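Local coordinates for protein short-chain type dehydrogenase/reductase (Mycobacterium ulcerans, PDB 3SVT) that probably acts as an NAD-dependent oxidoreductase of the short-chain dehydrogenase/reductase family, with its precise substrate not established, at residues A204-A209 with P222-V227. Sequence-based numbering, arbitrary orientation.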
ATOM      1  N   ALA B 204      -7.439  14.060  27.053  1.00 51.36           N
ATOM      2  CA  ALA B 204      -8.205  15.175  26.467  1.00 51.75           C
ATOM      3  C   ALA B 204      -9.054  14.694  25.290  1.00 51.07           C
ATOM      4  O   ALA B 204     -10.253  14.965  25.252  1.00 52.06           O
ATOM      5  CB  ALA B 204      -7.280  16.309  26.024  1.00 51.91           C
ATOM      6  N   ILE B 205      -8.432  13.979  24.347  1.00 49.99           N
ATOM      7  CA  ILE B 205      -9.128  13.433  23.174  1.00 48.83           C
ATOM      8  C   ILE B 205     -10.082  12.290  23.556  1.00 48.37           C
ATOM      9  O   ILE B 205     -11.285  12.382  23.285  1.00 48.41           O
ATOM     10  CB  ILE B 205      -8.129  12.908  22.097  1.00 48.24           C
ATOM     11  N   THR B 206      -9.552  11.239  24.203  1.00 47.01           N
ATOM     12  CA  THR B 206     -10.350  10.028  24.537  1.00 46.50           C
ATOM     13  C   THR B 206     -11.616  10.315  25.349  1.00 47.16           C
ATOM     14  O   THR B 206     -12.600   9.576  25.242  1.00 46.69           O
ATOM     15  CB  THR B 206      -9.536   8.905  25.292  1.00 46.17           C
ATOM     16  OG1 THR B 206      -9.204   9.318  26.627  1.00 45.95           O
ATOM     17  CG2 THR B 206      -8.269   8.511  24.525  1.00 44.83           C
ATOM     18  N   GLU B 207     -11.583  11.378  26.158  1.00 47.74           N
ATOM     19  CA  GLU B 207     -12.727  11.731  26.991  1.00 48.26           C
ATOM     20  C   GLU B 207     -13.575  12.900  26.450  1.00 48.47           C
ATOM     21  O   GLU B 207     -14.631  13.189  27.011  1.00 49.19           O
ATOM     22  CB  GLU B 207     -12.270  12.004  28.426  1.00 48.73           C
ATOM     23  N   SER B 208     -13.143  13.541  25.361  1.00 47.73           N
ATOM     24  CA  SER B 208     -13.914  14.655  24.763  1.00 47.91           C
ATOM     25  C   SER B 208     -15.061  14.122  23.892  1.00 47.06           C
ATOM     26  O   SER B 208     -14.882  13.160  23.144  1.00 46.20           O
ATOM     27  CB  SER B 208     -13.005  15.576  23.955  1.00 47.77           C
ATOM     28  OG  SER B 208     -13.652  16.016  22.782  1.00 49.11           O
ATOM     29  N   ALA B 209     -16.234  14.746  23.991  1.00 46.57           N
ATOM     30  CA  ALA B 209     -17.436  14.242  23.320  1.00 45.73           C
ATOM     31  C   ALA B 209     -17.354  14.234  21.785  1.00 44.55           C
ATOM     32  O   ALA B 209     -17.694  13.238  21.145  1.00 43.40           O
ATOM     33  CB  ALA B 209     -18.661  15.021  23.773  1.00 46.55           C
ATOM     34  N   PRO B 222     -16.040  -1.726  18.679  1.00 25.52           N
ATOM     35  CA  PRO B 222     -16.703  -0.746  19.513  1.00 26.81           C
ATOM     36  C   PRO B 222     -15.974  -0.380  20.829  1.00 27.56           C
ATOM     37  O   PRO B 222     -16.614  -0.267  21.869  1.00 27.56           O
ATOM     38  CB  PRO B 222     -18.071  -1.390  19.792  1.00 26.71           C
ATOM     39  CG  PRO B 222     -18.071  -2.691  19.134  1.00 27.98           C
ATOM     40  CD  PRO B 222     -16.652  -3.054  18.850  1.00 26.07           C
ATOM     41  N   ARG B 223     -14.659  -0.185  20.785  1.00 27.11           N
ATOM     42  CA  ARG B 223     -13.940   0.260  21.979  1.00 27.38           C
ATOM     43  C   ARG B 223     -12.705   1.028  21.590  1.00 27.09           C
ATOM     44  O   ARG B 223     -12.308   1.047  20.427  1.00 26.47           O
ATOM     45  CB  ARG B 223     -13.549  -0.922  22.889  1.00 26.68           C
ATOM     46  CG  ARG B 223     -12.426  -1.810  22.374  1.00 27.19           C
ATOM     47  CD  ARG B 223     -12.031  -2.737  23.492  1.00 27.60           C
ATOM     48  NE  ARG B 223     -11.056  -3.771  23.207  1.00 24.50           N
ATOM     49  CZ  ARG B 223      -9.727  -3.649  23.223  1.00 26.99           C
ATOM     50  NH1 ARG B 223      -9.112  -2.469  23.390  1.00 25.95           N
ATOM     51  NH2 ARG B 223      -9.003  -4.736  23.004  1.00 25.93           N
ATOM     52  N   GLN B 224     -12.093   1.645  22.590  1.00 27.68           N
ATOM     53  CA  GLN B 224     -10.828   2.328  22.433  1.00 27.18           C
ATOM     54  C   GLN B 224      -9.698   1.357  22.761  1.00 26.65           C
ATOM     55  O   GLN B 224      -9.902   0.355  23.449  1.00 27.00           O
ATOM     56  CB  GLN B 224     -10.784   3.534  23.362  1.00 28.16           C
ATOM     57  CG  GLN B 224     -11.822   4.626  22.981  1.00 29.29           C
ATOM     58  CD  GLN B 224     -11.830   5.820  23.928  1.00 33.04           C
ATOM     59  OE1 GLN B 224     -11.526   5.696  25.116  1.00 35.53           O
ATOM     60  NE2 GLN B 224     -12.245   6.972  23.415  1.00 34.12           N
ATOM     61  N   GLY B 225      -8.504   1.655  22.277  1.00 25.90           N
ATOM     62  CA  GLY B 225      -7.347   0.783  22.538  1.00 25.59           C
ATOM     63  C   GLY B 225      -6.840   0.949  23.953  1.00 25.53           C
ATOM     64  O   GLY B 225      -7.175   1.922  24.636  1.00 26.34           O
ATOM     65  N   GLU B 226      -6.052  -0.027  24.381  1.00 26.32           N
ATOM     66  CA  GLU B 226      -5.427  -0.048  25.693  1.00 27.17           C
ATOM     67  C   GLU B 226      -3.962  -0.329  25.494  1.00 26.45           C
ATOM     68  O   GLU B 226      -3.569  -0.982  24.517  1.00 25.78           O
ATOM     69  CB  GLU B 226      -6.072  -1.139  26.567  1.00 27.76           C
ATOM     70  CG  GLU B 226      -7.592  -0.958  26.814  1.00 29.25           C
ATOM     71  CD  GLU B 226      -7.926   0.241  27.705  1.00 33.44           C
ATOM     72  OE1 GLU B 226      -7.028   0.811  28.372  1.00 33.52           O
ATOM     73  OE2 GLU B 226      -9.106   0.614  27.746  1.00 34.24           O
ATOM     74  N   VAL B 227      -3.144   0.166  26.406  1.00 26.18           N
ATOM     75  CA  VAL B 227      -1.698  -0.080  26.353  1.00 26.29           C
ATOM     76  C   VAL B 227      -1.367  -1.589  26.219  1.00 25.81           C
ATOM     77  O   VAL B 227      -0.467  -1.970  25.470  1.00 26.04           O
ATOM     78  CB  VAL B 227      -0.974   0.519  27.573  1.00 27.00           C
ATOM     79  CG1 VAL B 227       0.434  -0.036  27.670  1.00 28.33           C
ATOM     80  CG2 VAL B 227      -0.949   2.066  27.496  1.00 27.25           C
TER
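Gln-224 reaches across to the short helix 203-207 and gives one N-H of its side-chain amide to the carbonyl oxygen of Thr-206. The NE2 to O distance is 3.2 Å, and the bond is almost straight at 177°. Its geometry is good at both ends: NE2 lies in the carbonyl plane on a lone pair of the oxygen, which itself sits only 4° out of the glutamine amide plane. A main-chain carbonyl oxygen is an acceptor, and the N-H of a side-chain amide is a donor well suited to serve it. Glutamine has the necessary length; its chain is extended beyond CG (chi2 178°), bringing NE2 to Thr-206 O although the CA atoms of Thr-206 and Gln-224 are 8.0 Å apart.

The other half of the amide is used as well. OE1 accepts a hydrogen bond from Arg-198 NH1; with Thr-206 O at the nitrogen and Arg-198 at the oxygen, the amide's orientation is probably fixed.

Van der Waals contact is slight. CB of Thr-206 approaches the amide obliquely, out of its plane, at 3.8 Å from both OE1 and NE2 of Gln-224, and the threonine side chain also touches Leu-196 and Arg-198 of strand 187-198, where a small branched residue fits the buried position.

On the far side of Gln-224, its own carbonyl oxygen receives NH1 of Arg-223 at 2.9 Å, and that guanidinium also forms a salt bridge with Asp-229. Gly-225 pairs through its backbone with Leu-196 and Arg-198, adding a short, weakly bonded parallel strand beside strand 187-198 of the Rossmann-type sheet.

With only 89 Å² buried, the contact relies chiefly on one directional bond: a neutral amide, probably held in orientation by an arginine as well, ties the helix after strand 187-198 to the segment that comes back beside that strand.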